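Local atomic coordinates of NADH dehydrogenase, putative (Plasmodium falciparum, PDB entry 5JWC), a protein that probably passes electrons from NADH through its bound FAD to ubiquinone, as a type II NADH dehydrogenase of the malaria parasite. Residues 171-175 and 187-191; 320-325 and 343-349; 386-390 and 453-457. All blocks are in the same frame, centred on the assembly; numbering follows the deposited sequence.

Contact 1: residues 171-175 and 187-191; sequences ILEKC and KMLHV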
ATOM      1  N   ILE A 171       5.652 -14.029  -8.804  1.00 31.43           N
ATOM      2  CA  ILE A 171       6.411 -15.052  -9.520  1.00 29.78           C
ATOM      3  C   ILE A 171       6.956 -16.068  -8.540  1.00 27.00           C
ATOM      4  O   ILE A 171       6.951 -17.265  -8.824  1.00 31.87           O
ATOM      5  CB  ILE A 171       7.586 -14.457 -10.349  1.00 30.20           C
ATOM      6  CG1 ILE A 171       7.059 -13.638 -11.528  1.00 32.29           C
ATOM      7  CG2 ILE A 171       8.489 -15.584 -10.889  1.00 30.99           C
ATOM      8  CD1 ILE A 171       8.114 -12.701 -12.141  1.00 35.38           C
ATOM      9  N   LEU A 172       7.415 -15.603  -7.385  1.00 26.97           N
ATOM     10  CA  LEU A 172       7.924 -16.511  -6.356  1.00 29.66           C
ATOM     11  C   LEU A 172       6.856 -17.517  -5.925  1.00 34.24           C
ATOM     12  O   LEU A 172       7.143 -18.708  -5.760  1.00 28.72           O
ATOM     13  CB  LEU A 172       8.412 -15.747  -5.128  1.00 29.37           C
ATOM     14  CG  LEU A 172       9.585 -14.779  -5.271  1.00 33.29           C
ATOM     15  CD1 LEU A 172       9.805 -14.086  -3.909  1.00 29.33           C
ATOM     16  CD2 LEU A 172      10.833 -15.549  -5.722  1.00 29.21           C
ATOM     17  N   GLU A 173       5.629 -17.038  -5.719  1.00 33.07           N
ATOM     18  CA  GLU A 173       4.546 -17.938  -5.307  1.00 35.43           C
ATOM     19  C   GLU A 173       4.192 -18.908  -6.439  1.00 34.89           C
ATOM     20  O   GLU A 173       4.010 -20.100  -6.208  1.00 31.97           O
ATOM     21  CB  GLU A 173       3.310 -17.156  -4.859  1.00 29.07           C
ATOM     22  CG  GLU A 173       3.436 -16.569  -3.435  1.00 30.90           C
ATOM     23  CD  GLU A 173       3.653 -17.620  -2.335  1.00 34.90           C
ATOM     24  OE1 GLU A 173       4.182 -17.255  -1.253  1.00 34.97           O
ATOM     25  OE2 GLU A 173       3.306 -18.810  -2.533  1.00 34.87           O
ATOM     26  N   LYS A 174       4.125 -18.401  -7.664  1.00 33.77           N
ATOM     27  CA  LYS A 174       3.803 -19.241  -8.808  1.00 30.55           C
ATOM     28  C   LYS A 174       4.802 -20.388  -8.964  1.00 37.49           C
ATOM     29  O   LYS A 174       4.411 -21.522  -9.257  1.00 37.53           O
ATOM     30  CB  LYS A 174       3.757 -18.397 -10.078  1.00 38.06           C
ATOM     31  CG  LYS A 174       3.471 -19.185 -11.332  1.00 40.05           C
ATOM     32  CD  LYS A 174       3.472 -18.282 -12.555  1.00 48.91           C
ATOM     33  CE  LYS A 174       3.160 -19.072 -13.829  1.00 61.94           C
ATOM     34  NZ  LYS A 174       3.020 -18.196 -15.032  1.00 68.19           N
ATOM     35  N   CYS A 175       6.081 -20.108  -8.726  1.00 35.85           N
ATOM     36  CA  CYS A 175       7.136 -21.114  -8.877  1.00 37.36           C
ATOM     37  C   CYS A 175       7.272 -22.077  -7.702  1.00 40.99           C
ATOM     38  O   CYS A 175       8.104 -22.977  -7.737  1.00 39.71           O
ATOM     39  CB  CYS A 175       8.493 -20.432  -9.098  1.00 34.97           C
ATOM     40  SG  CYS A 175       8.586 -19.624 -10.691  1.00 33.31           S
ATOM     41  N   LYS A 187      13.530 -19.925 -16.131  1.00 35.56           N
ATOM     42  CA  LYS A 187      13.105 -18.880 -17.047  1.00 37.17           C
ATOM     43  C   LYS A 187      12.263 -17.827 -16.340  1.00 37.18           C
ATOM     44  O   LYS A 187      12.463 -16.628 -16.536  1.00 32.64           O
ATOM     45  CB  LYS A 187      12.321 -19.471 -18.216  1.00 39.14           C
ATOM     46  CG  LYS A 187      13.136 -20.407 -19.106  1.00 43.63           C
ATOM     47  CD  LYS A 187      12.406 -20.638 -20.421  1.00 50.47           C
ATOM     48  CE  LYS A 187      13.014 -21.782 -21.219  1.00 57.50           C
ATOM     49  NZ  LYS A 187      12.236 -22.037 -22.474  1.00 58.51           N
ATOM     50  N   MET A 188      11.328 -18.276 -15.509  1.00 36.02           N
ATOM     51  CA  MET A 188      10.422 -17.357 -14.823  1.00 37.01           C
ATOM     52  C   MET A 188      11.121 -16.559 -13.729  1.00 31.10           C
ATOM     53  O   MET A 188      10.730 -15.438 -13.441  1.00 35.11           O
ATOM     54  CB  MET A 188       9.242 -18.114 -14.220  1.00 37.51           C
ATOM     55  CG  MET A 188       8.064 -18.262 -15.159  1.00 47.46           C
ATOM     56  SD  MET A 188       6.713 -19.165 -14.359  1.00 69.90           S
ATOM     57  CE  MET A 188       7.361 -20.832 -14.402  1.00 51.84           C
ATOM     58  N   LEU A 189      12.143 -17.134 -13.114  1.00 30.35           N
ATOM     59  CA  LEU A 189      12.812 -16.460 -12.004  1.00 31.93           C
ATOM     60  C   LEU A 189      14.039 -15.679 -12.478  1.00 31.92           C
ATOM     61  O   LEU A 189      14.940 -15.375 -11.703  1.00 30.84           O
ATOM     62  CB  LEU A 189      13.187 -17.489 -10.930  1.00 29.83           C
ATOM     63  CG  LEU A 189      11.954 -18.129 -10.287  1.00 32.09           C
ATOM     64  CD1 LEU A 189      12.301 -19.424  -9.555  1.00 32.60           C
ATOM     65  CD2 LEU A 189      11.358 -17.131  -9.306  1.00 29.66           C
ATOM     66  N   HIS A 190      14.070 -15.337 -13.759  1.00 31.57           N
ATOM     67  CA  HIS A 190      15.151 -14.501 -14.244  1.00 31.96           C
ATOM     68  C   HIS A 190      14.688 -13.047 -14.289  1.00 29.30           C
ATOM     69  O   HIS A 190      13.777 -12.704 -15.021  1.00 28.74           O
ATOM     70  CB  HIS A 190      15.631 -14.954 -15.631  1.00 34.73           C
ATOM     71  CG  HIS A 190      16.655 -14.038 -16.223  1.00 36.31           C
ATOM     72  ND1 HIS A 190      16.571 -13.568 -17.520  1.00 37.55           N
ATOM     73  CD2 HIS A 190      17.756 -13.460 -15.687  1.00 37.34           C
ATOM     74  CE1 HIS A 190      17.603 -12.766 -17.759  1.00 39.17           C
ATOM     75  NE2 HIS A 190      18.329 -12.685 -16.662  1.00 37.55           N
ATOM     76  N   VAL A 191      15.314 -12.207 -13.481  1.00 28.15           N
ATOM     77  CA  VAL A 191      14.977 -10.790 -13.471  1.00 28.92           C
ATOM     78  C   VAL A 191      16.040 -10.074 -14.294  1.00 28.62           C
ATOM     79  O   VAL A 191      17.238 -10.294 -14.104  1.00 30.54           O
ATOM     80  CB  VAL A 191      14.919 -10.211 -12.044  1.00 30.50           C
ATOM     81  CG1 VAL A 191      14.563  -8.719 -12.091  1.00 29.29           C
ATOM     82  CG2 VAL A 191      13.894 -10.989 -11.197  1.00 28.63           C
TER
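M188 lies across C175 and the stem of K174 where two helices end close together. Its CB lies 3.9 Å from C175 SG. From there the chain runs straight, with SD anti to CA (chi2 -180°), and carries SD to K174, where the sulfur sits 3.6 Å from CE; the two side chains cross at about a right angle. At SD the chain bends, and the terminal CE turns back to lie 4.1 Å from C175 SG, so that the methionine meets that sulfur at both ends. CD and CE of the extended K174 lie nearest the methionine sulfur, and its NZ forms a salt bridge with E121 of the second subunit.

Deeper in, L189 works with both of its branches. CD1 faces C175, whose SG also lies 3.7 Å from L189 CG, while CD2 comes within 3.6 Å of I171 CG2 and meets L172 CD2 at 4.0 Å. I171 and L189 lie alongside one another, pointing opposite ways, and I171 CG2 also rests 3.4 Å from the backbone O of M188.

Helix 158-174 thus packs on the end of helix 182-188, at the turn where L189 ends the helical run and leads into strand 190-194. That strand runs on toward a Gly-rich turn of Rossmann type, consistent with the NADH-binding domain of this family. I222 of helix 220-223 touches L172, C175 and L189. Between the two segments the contact is essentially apolar, methyls and sulfurs packing together; the charge of K174 is spent at the subunit interface.

Contact 2: residues 320-325 and 343-349; sequences ILKVDE and CKKIQPK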
ATOM      1  N   ILE A 320      12.772  20.311 -27.159  1.00 46.94           N
ATOM      2  CA  ILE A 320      12.637  20.571 -25.736  1.00 46.07           C
ATOM      3  C   ILE A 320      12.436  22.055 -25.497  1.00 40.53           C
ATOM      4  O   ILE A 320      12.859  22.895 -26.290  1.00 44.62           O
ATOM      5  CB  ILE A 320      13.858  20.048 -24.929  1.00 46.75           C
ATOM      6  CG1 ILE A 320      13.500  19.909 -23.435  1.00 46.74           C
ATOM      7  CG2 ILE A 320      15.083  20.926 -25.165  1.00 45.16           C
ATOM      8  CD1 ILE A 320      14.514  19.104 -22.592  1.00 43.87           C
ATOM      9  N   LEU A 321      11.754  22.366 -24.409  1.00 39.46           N
ATOM     10  CA  LEU A 321      11.441  23.735 -24.064  1.00 39.90           C
ATOM     11  C   LEU A 321      12.704  24.504 -23.674  1.00 40.01           C
ATOM     12  O   LEU A 321      13.416  24.105 -22.759  1.00 39.22           O
ATOM     13  CB  LEU A 321      10.424  23.750 -22.920  1.00 36.49           C
ATOM     14  CG  LEU A 321       9.816  25.124 -22.625  1.00 40.84           C
ATOM     15  CD1 LEU A 321       9.164  25.691 -23.889  1.00 38.53           C
ATOM     16  CD2 LEU A 321       8.796  25.019 -21.511  1.00 37.10           C
ATOM     17  N   LYS A 322      12.985  25.607 -24.361  1.00 37.81           N
ATOM     18  CA  LYS A 322      14.152  26.424 -24.024  1.00 34.69           C
ATOM     19  C   LYS A 322      13.788  27.603 -23.140  1.00 35.28           C
ATOM     20  O   LYS A 322      12.793  28.286 -23.389  1.00 36.81           O
ATOM     21  CB  LYS A 322      14.842  26.933 -25.293  1.00 37.27           C
ATOM     22  CG  LYS A 322      15.464  25.867 -26.194  1.00 40.83           C
ATOM     23  CD  LYS A 322      16.758  25.324 -25.574  1.00 50.45           C
ATOM     24  CE  LYS A 322      17.629  24.605 -26.620  1.00 56.04           C
ATOM     25  NZ  LYS A 322      19.047  25.123 -26.579  1.00 62.39           N
ATOM     26  N   VAL A 323      14.590  27.847 -22.106  1.00 31.26           N
ATOM     27  CA  VAL A 323      14.406  29.022 -21.263  1.00 32.91           C
ATOM     28  C   VAL A 323      15.679  29.839 -21.276  1.00 36.01           C
ATOM     29  O   VAL A 323      16.754  29.319 -21.600  1.00 34.01           O
ATOM     30  CB  VAL A 323      14.066  28.653 -19.803  1.00 35.24           C
ATOM     31  CG1 VAL A 323      12.835  27.744 -19.771  1.00 33.35           C
ATOM     32  CG2 VAL A 323      15.267  27.960 -19.141  1.00 31.72           C
ATOM     33  N   ASP A 324      15.587  31.104 -20.901  1.00 34.58           N
ATOM     34  CA  ASP A 324      16.796  31.910 -20.839  1.00 33.62           C
ATOM     35  C   ASP A 324      17.487  31.737 -19.490  1.00 35.25           C
ATOM     36  O   ASP A 324      17.064  30.918 -18.663  1.00 33.61           O
ATOM     37  CB  ASP A 324      16.492  33.396 -21.119  1.00 36.91           C
ATOM     38  CG  ASP A 324      15.565  34.049 -20.071  1.00 43.06           C
ATOM     39  OD1 ASP A 324      14.968  35.097 -20.426  1.00 43.52           O
ATOM     40  OD2 ASP A 324      15.431  33.568 -18.915  1.00 34.94           O
ATOM     41  N   GLU A 325      18.526  32.535 -19.257  1.00 31.73           N
ATOM     42  CA  GLU A 325      19.376  32.379 -18.079  1.00 30.64           C
ATOM     43  C   GLU A 325      18.657  32.696 -16.776  1.00 34.11           C
ATOM     44  O   GLU A 325      19.183  32.449 -15.686  1.00 30.70           O
ATOM     45  CB  GLU A 325      20.629  33.246 -18.215  1.00 34.36           C
ATOM     46  CG  GLU A 325      20.389  34.781 -18.214  1.00 34.10           C
ATOM     47  CD  GLU A 325      19.857  35.343 -19.529  1.00 37.37           C
ATOM     48  OE1 GLU A 325      19.776  34.614 -20.540  1.00 37.37           O
ATOM     49  OE2 GLU A 325      19.513  36.542 -19.552  1.00 43.86           O
ATOM     50  N   CYS A 343      11.808  19.349 -17.768  1.00 32.43           N
ATOM     51  CA  CYS A 343      11.072  19.684 -18.995  1.00 36.93           C
ATOM     52  C   CYS A 343      11.762  20.783 -19.812  1.00 38.16           C
ATOM     53  O   CYS A 343      11.281  21.139 -20.887  1.00 37.97           O
ATOM     54  CB  CYS A 343       9.631  20.128 -18.682  1.00 31.26           C
ATOM     55  SG  CYS A 343       9.492  21.766 -17.892  1.00 35.31           S
ATOM     56  N   LYS A 344      12.876  21.317 -19.312  1.00 32.77           N
ATOM     57  CA  LYS A 344      13.505  22.480 -19.936  1.00 35.63           C
ATOM     58  C   LYS A 344      15.008  22.306 -20.175  1.00 36.58           C
ATOM     59  O   LYS A 344      15.658  21.461 -19.545  1.00 30.22           O
ATOM     60  CB  LYS A 344      13.261  23.738 -19.089  1.00 27.36           C
ATOM     61  CG  LYS A 344      13.965  23.731 -17.734  1.00 31.77           C
ATOM     62  CD  LYS A 344      15.320  24.429 -17.760  1.00 32.64           C
ATOM     63  CE  LYS A 344      16.018  24.364 -16.400  1.00 30.39           C
ATOM     64  NZ  LYS A 344      16.319  22.956 -15.953  1.00 31.25           N
ATOM     65  N   LYS A 345      15.536  23.142 -21.068  1.00 32.63           N
ATOM     66  CA  LYS A 345      16.975  23.365 -21.213  1.00 36.21           C
ATOM     67  C   LYS A 345      17.224  24.881 -21.226  1.00 34.74           C
ATOM     68  O   LYS A 345      16.404  25.639 -21.748  1.00 32.74           O
ATOM     69  CB  LYS A 345      17.504  22.737 -22.509  1.00 38.31           C
ATOM     70  CG  LYS A 345      17.693  21.205 -22.482  1.00 39.60           C
ATOM     71  CD  LYS A 345      18.488  20.707 -21.269  1.00 42.24           C
ATOM     72  CE  LYS A 345      18.420  19.161 -21.128  1.00 51.55           C
ATOM     73  NZ  LYS A 345      19.075  18.652 -19.850  1.00 45.32           N
ATOM     74  N   ILE A 346      18.325  25.325 -20.628  1.00 28.50           N
ATOM     75  CA  ILE A 346      18.660  26.744 -20.591  1.00 28.46           C
ATOM     76  C   ILE A 346      19.469  27.157 -21.835  1.00 38.49           C
ATOM     77  O   ILE A 346      20.449  26.500 -22.189  1.00 33.74           O
ATOM     78  CB  ILE A 346      19.469  27.095 -19.319  1.00 34.07           C
ATOM     79  CG1 ILE A 346      18.666  26.742 -18.054  1.00 27.87           C
ATOM     80  CG2 ILE A 346      19.872  28.583 -19.318  1.00 30.37           C
ATOM     81  CD1 ILE A 346      19.355  27.141 -16.773  1.00 28.10           C
ATOM     82  N   GLN A 347      19.037  28.225 -22.505  1.00 33.76           N
ATOM     83  CA  GLN A 347      19.808  28.832 -23.585  1.00 37.09           C
ATOM     84  C   GLN A 347      20.126  30.258 -23.168  1.00 35.84           C
ATOM     85  O   GLN A 347      19.283  31.148 -23.302  1.00 35.85           O
ATOM     86  CB  GLN A 347      19.038  28.803 -24.910  1.00 38.13           C
ATOM     87  CG  GLN A 347      19.692  29.666 -26.003  1.00 50.05           C
ATOM     88  CD  GLN A 347      21.137  29.239 -26.304  1.00 53.64           C
ATOM     89  OE1 GLN A 347      21.365  28.184 -26.904  1.00 61.33           O
ATOM     90  NE2 GLN A 347      22.115  30.044 -25.862  1.00 43.95           N
ATOM     91  N   PRO A 348      21.324  30.478 -22.609  1.00 32.79           N
ATOM     92  CA  PRO A 348      21.611  31.766 -21.981  1.00 34.15           C
ATOM     93  C   PRO A 348      21.859  32.863 -23.001  1.00 37.69           C
ATOM     94  O   PRO A 348      22.092  32.568 -24.174  1.00 33.22           O
ATOM     95  CB  PRO A 348      22.881  31.496 -21.180  1.00 30.58           C
ATOM     96  CG  PRO A 348      23.552  30.414 -21.953  1.00 34.02           C
ATOM     97  CD  PRO A 348      22.452  29.539 -22.480  1.00 35.82           C
ATOM     98  N   LYS A 349      21.786  34.105 -22.532  1.00 36.34           N
ATOM     99  CA  LYS A 349      22.176  35.265 -23.310  1.00 39.55           C
ATOM    100  C   LYS A 349      23.596  35.051 -23.832  1.00 38.77           C
ATOM    101  O   LYS A 349      24.484  34.673 -23.073  1.00 38.85           O
ATOM    102  CB  LYS A 349      22.096  36.529 -22.453  1.00 40.00           C
ATOM    103  CG  LYS A 349      22.474  37.805 -23.198  1.00 39.62           C
ATOM    104  CD  LYS A 349      22.618  38.967 -22.234  1.00 47.28           C
ATOM    105  CE  LYS A 349      21.271  39.389 -21.676  1.00 53.59           C
ATOM    106  NZ  LYS A 349      21.414  40.495 -20.694  1.00 63.79           N
TER
HETATM  107  O   HOH W   1      21.521  25.433 -24.151  1.00 49.00           O
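V323 O receives the amide N of Q347 at 2.7 Å, almost straight at the hydrogen (171°), and the CA-H of I346 leans on the same oxygen. K345 uses both its backbone N and its O in the parallel pattern: K345 N donates to L321 O at 2.9 Å, and K345 O accepts V323 N at 2.9 Å. This is a small parallel sheet of strands 321-323 and 344-346.

Beyond its end a side chain takes over from the backbone. E325 turns its CG between its own N and carbonyl carbon (chi1 66°) and bends again at chi2, bringing OE1 to the amide N of K349 at 2.9 Å; the donor approaches from above the carboxylate plane, 52° out of it. Q347, just past the strand, turns its amide toward the next residue, NE2 binding P348 O at 3.0 Å in the amide plane.

Side chains fill both faces. V323 CG2 meets I346 CG1 at 3.8 Å on one, beside K344, whose NZ leaves for E430. On the face of K322 and K345, the stem of K345 also meets I320, with CG 3.8 Å from I320 CG2.

L321 and C343 back onto I305 of helix 303-309, and the C343 side chain lies about 6 Å from the FAD. The pairing ties chain that passes close to the FAD to an earlier strand, and where backbone pairing stops the E325 carboxylate holds the next amide, K349 N.

Contact 3: residues 386-390 and 453-457; sequences LSISK and FIEKW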
ATOM      1  N   LEU A 386      30.043  31.766 -18.119  1.00 33.39           N
ATOM      2  CA  LEU A 386      31.360  32.238 -17.679  1.00 35.42           C
ATOM      3  C   LEU A 386      31.766  31.675 -16.343  1.00 35.33           C
ATOM      4  O   LEU A 386      32.880  31.931 -15.865  1.00 39.02           O
ATOM      5  CB  LEU A 386      31.394  33.775 -17.583  1.00 37.51           C
ATOM      6  CG  LEU A 386      31.418  34.535 -18.897  1.00 36.92           C
ATOM      7  CD1 LEU A 386      31.356  36.040 -18.639  1.00 37.68           C
ATOM      8  CD2 LEU A 386      32.680  34.185 -19.653  1.00 36.53           C
ATOM      9  N   SER A 387      30.848  30.955 -15.708  1.00 33.52           N
ATOM     10  CA  SER A 387      31.123  30.357 -14.414  1.00 36.31           C
ATOM     11  C   SER A 387      32.328  29.426 -14.495  1.00 35.57           C
ATOM     12  O   SER A 387      32.518  28.720 -15.495  1.00 33.14           O
ATOM     13  CB  SER A 387      29.900  29.582 -13.912  1.00 36.37           C
ATOM     14  OG  SER A 387      30.185  28.904 -12.703  1.00 33.26           O
ATOM     15  N   ILE A 388      33.140  29.415 -13.444  1.00 35.98           N
ATOM     16  CA  ILE A 388      34.274  28.498 -13.408  1.00 38.68           C
ATOM     17  C   ILE A 388      33.792  27.041 -13.373  1.00 40.33           C
ATOM     18  O   ILE A 388      34.548  26.133 -13.691  1.00 36.39           O
ATOM     19  CB  ILE A 388      35.189  28.770 -12.196  1.00 40.15           C
ATOM     20  CG1 ILE A 388      34.396  28.694 -10.892  1.00 42.91           C
ATOM     21  CG2 ILE A 388      35.850  30.141 -12.310  1.00 37.75           C
ATOM     22  CD1 ILE A 388      35.286  28.718  -9.652  1.00 47.80           C
ATOM     23  N   SER A 389      32.526  26.830 -13.008  1.00 34.41           N
ATOM     24  CA  SER A 389      31.924  25.503 -13.075  1.00 35.34           C
ATOM     25  C   SER A 389      31.478  25.159 -14.501  1.00 35.77           C
ATOM     26  O   SER A 389      31.116  24.022 -14.773  1.00 34.39           O
ATOM     27  CB  SER A 389      30.720  25.396 -12.114  1.00 37.79           C
ATOM     28  OG  SER A 389      29.642  26.240 -12.517  1.00 36.31           O
ATOM     29  N   LYS A 390      31.482  26.141 -15.404  1.00 31.77           N
ATOM     30  CA  LYS A 390      30.984  25.932 -16.768  1.00 30.48           C
ATOM     31  C   LYS A 390      32.070  26.072 -17.836  1.00 36.07           C
ATOM     32  O   LYS A 390      31.923  25.561 -18.947  1.00 37.00           O
ATOM     33  CB  LYS A 390      29.855  26.928 -17.088  1.00 34.90           C
ATOM     34  CG  LYS A 390      28.553  26.732 -16.288  1.00 33.32           C
ATOM     35  CD  LYS A 390      27.840  25.466 -16.696  1.00 33.30           C
ATOM     36  CE  LYS A 390      26.589  25.277 -15.830  1.00 33.50           C
ATOM     37  NZ  LYS A 390      26.025  23.905 -15.994  1.00 33.50           N
ATOM     38  N   PHE A 453      20.666  32.028 -13.280  1.00 32.83           N
ATOM     39  CA  PHE A 453      20.740  30.801 -12.502  1.00 31.05           C
ATOM     40  C   PHE A 453      22.030  30.025 -12.768  1.00 28.48           C
ATOM     41  O   PHE A 453      22.353  29.706 -13.909  1.00 29.46           O
ATOM     42  CB  PHE A 453      19.554  29.882 -12.783  1.00 29.11           C
ATOM     43  CG  PHE A 453      19.681  28.545 -12.102  1.00 29.37           C
ATOM     44  CD1 PHE A 453      19.565  28.452 -10.719  1.00 28.73           C
ATOM     45  CD2 PHE A 453      19.974  27.397 -12.828  1.00 28.81           C
ATOM     46  CE1 PHE A 453      19.704  27.223 -10.070  1.00 30.76           C
ATOM     47  CE2 PHE A 453      20.132  26.169 -12.188  1.00 29.02           C
ATOM     48  CZ  PHE A 453      19.996  26.083 -10.813  1.00 28.07           C
ATOM     49  N   ILE A 454      22.767  29.727 -11.700  0.56 29.80           N
ATOM     50  CA  ILE A 454      23.946  28.868 -11.795  0.56 31.73           C
ATOM     51  C   ILE A 454      23.867  27.764 -10.746  0.56 31.08           C
ATOM     52  O   ILE A 454      23.848  28.045  -9.553  0.56 31.20           O
ATOM     53  CB  ILE A 454      25.246  29.657 -11.597  0.56 32.13           C
ATOM     54  CG1 ILE A 454      25.396  30.708 -12.686  0.56 31.60           C
ATOM     55  CG2 ILE A 454      26.452  28.717 -11.618  0.56 32.05           C
ATOM     56  CD1 ILE A 454      26.407  31.751 -12.335  0.56 36.21           C
ATOM     57  N   GLU A 455      23.816  26.513 -11.188  1.00 28.90           N
ATOM     58  CA  GLU A 455      23.645  25.403 -10.251  1.00 32.71           C
ATOM     59  C   GLU A 455      24.951  25.024  -9.558  1.00 33.63           C
ATOM     60  O   GLU A 455      26.039  25.346 -10.034  1.00 33.69           O
ATOM     61  CB  GLU A 455      23.068  24.177 -10.965  1.00 31.99           C
ATOM     62  CG  GLU A 455      24.058  23.464 -11.893  1.00 31.41           C
ATOM     63  CD  GLU A 455      24.071  24.049 -13.309  1.00 34.75           C
ATOM     64  OE1 GLU A 455      23.857  25.273 -13.465  1.00 32.81           O
ATOM     65  OE2 GLU A 455      24.289  23.279 -14.271  1.00 31.96           O
ATOM     66  N   LYS A 456      24.832  24.339  -8.427  1.00 33.33           N
ATOM     67  CA  LYS A 456      25.995  23.863  -7.700  1.00 35.35           C
ATOM     68  C   LYS A 456      25.969  22.339  -7.566  1.00 37.80           C
ATOM     69  O   LYS A 456      25.025  21.753  -7.021  1.00 35.02           O
ATOM     70  CB  LYS A 456      26.066  24.521  -6.323  1.00 38.13           C
ATOM     71  CG  LYS A 456      27.160  23.934  -5.427  1.00 46.33           C
ATOM     72  CD  LYS A 456      27.442  24.800  -4.200  1.00 54.24           C
ATOM     73  CE  LYS A 456      28.419  24.113  -3.235  1.00 63.03           C
ATOM     74  NZ  LYS A 456      29.816  24.626  -3.379  1.00 65.73           N
ATOM     75  N   TRP A 457      27.011  21.692  -8.066  1.00 37.18           N
ATOM     76  CA  TRP A 457      27.063  20.240  -7.967  1.00 37.06           C
ATOM     77  C   TRP A 457      27.421  19.807  -6.541  1.00 35.96           C
ATOM     78  O   TRP A 457      28.405  20.271  -5.968  1.00 33.16           O
ATOM     79  CB  TRP A 457      28.063  19.665  -8.962  1.00 39.08           C
ATOM     80  CG  TRP A 457      28.122  18.167  -8.890  1.00 39.63           C
ATOM     81  CD1 TRP A 457      27.085  17.290  -9.069  1.00 39.10           C
ATOM     82  CD2 TRP A 457      29.279  17.380  -8.622  1.00 39.03           C
ATOM     83  NE1 TRP A 457      27.531  15.994  -8.913  1.00 44.16           N
ATOM     84  CE2 TRP A 457      28.878  16.023  -8.649  1.00 43.58           C
ATOM     85  CE3 TRP A 457      30.616  17.682  -8.364  1.00 40.52           C
ATOM     86  CZ2 TRP A 457      29.771  14.976  -8.427  1.00 49.15           C
ATOM     87  CZ3 TRP A 457      31.504  16.644  -8.137  1.00 45.45           C
ATOM     88  CH2 TRP A 457      31.080  15.305  -8.174  1.00 47.26           C
TER
HETATM   89  O   HOH W   2      27.297  24.810 -12.444  1.00 38.71           O
HETATM   90  O   HOH W   3      28.607  26.229  -9.189  1.00 44.58           O
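K390 and E455 meet through a salt bridge, NZ to OE2 at 2.5 Å, a short value best not pressed to its last decimal. NZ lies over the carboxylate, 42° off its plane, and the lysine chain comes in roughly perpendicular to that of the glutamate. Both bend to get there: K390 folds at chi2 before running out straight, while a chi1 of 73° swings E455 CG over its own backbone before the chain turns again. The same NZ also donates to K418 O, so the ammonium joins three pieces of chain.

Beside this pair a water bridges the S389 hydroxyl and the E455 backbone carbonyl. It lies 2.7 Å from S389 OG and donates to E455 O at 2.8 Å; a second water also donates to that carbonyl but reaches S389 OG only weakly. S389 OG is held in turn by S387 OG at 2.7 Å, either hydroxyl being a possible donor.

Behind the serines stands a type I beta turn, S387 to K390, closed by K390 N on S387 O at 2.8 Å. It belongs to the helical insertion domain of PfNDH2, in the loop between helices 376-380 and 403-416, and it faces the irregular chain that leads to strand 460-465.

I454 turns CG2 toward both hydroxyls, though it has two modelled conformers and this packing is tentative. Further out, Q429 and N426 of helix 424-440 flank E455, P420 touches it as well, and Q429 accepts a hydrogen bond from K456 N. On the other bank, S387 leans on T380 of helix 376-380.

How the contacts relate
The three contacts follow one another along the chain, each closing before the next opens. Contact 1 stands apart: its centre lies about 46 and about 48 Å from those of contacts 2 and 3, on the opposite side of the chain's centre, where helix 158-174 packs by helix 182-188, which leads into strand 190-194 of the five-stranded parallel sheet, near the second subunit. Contacts 2 and 3 are neighbours, with centres about 15 Å apart, and they touch: F453 N lies 2.9 Å from E325 O, probably a hydrogen bond, and F453 also packs on I346. Segment 453-457 thus touches both the two-stranded sheet and the helical insertion domain, and probably helps hold them together.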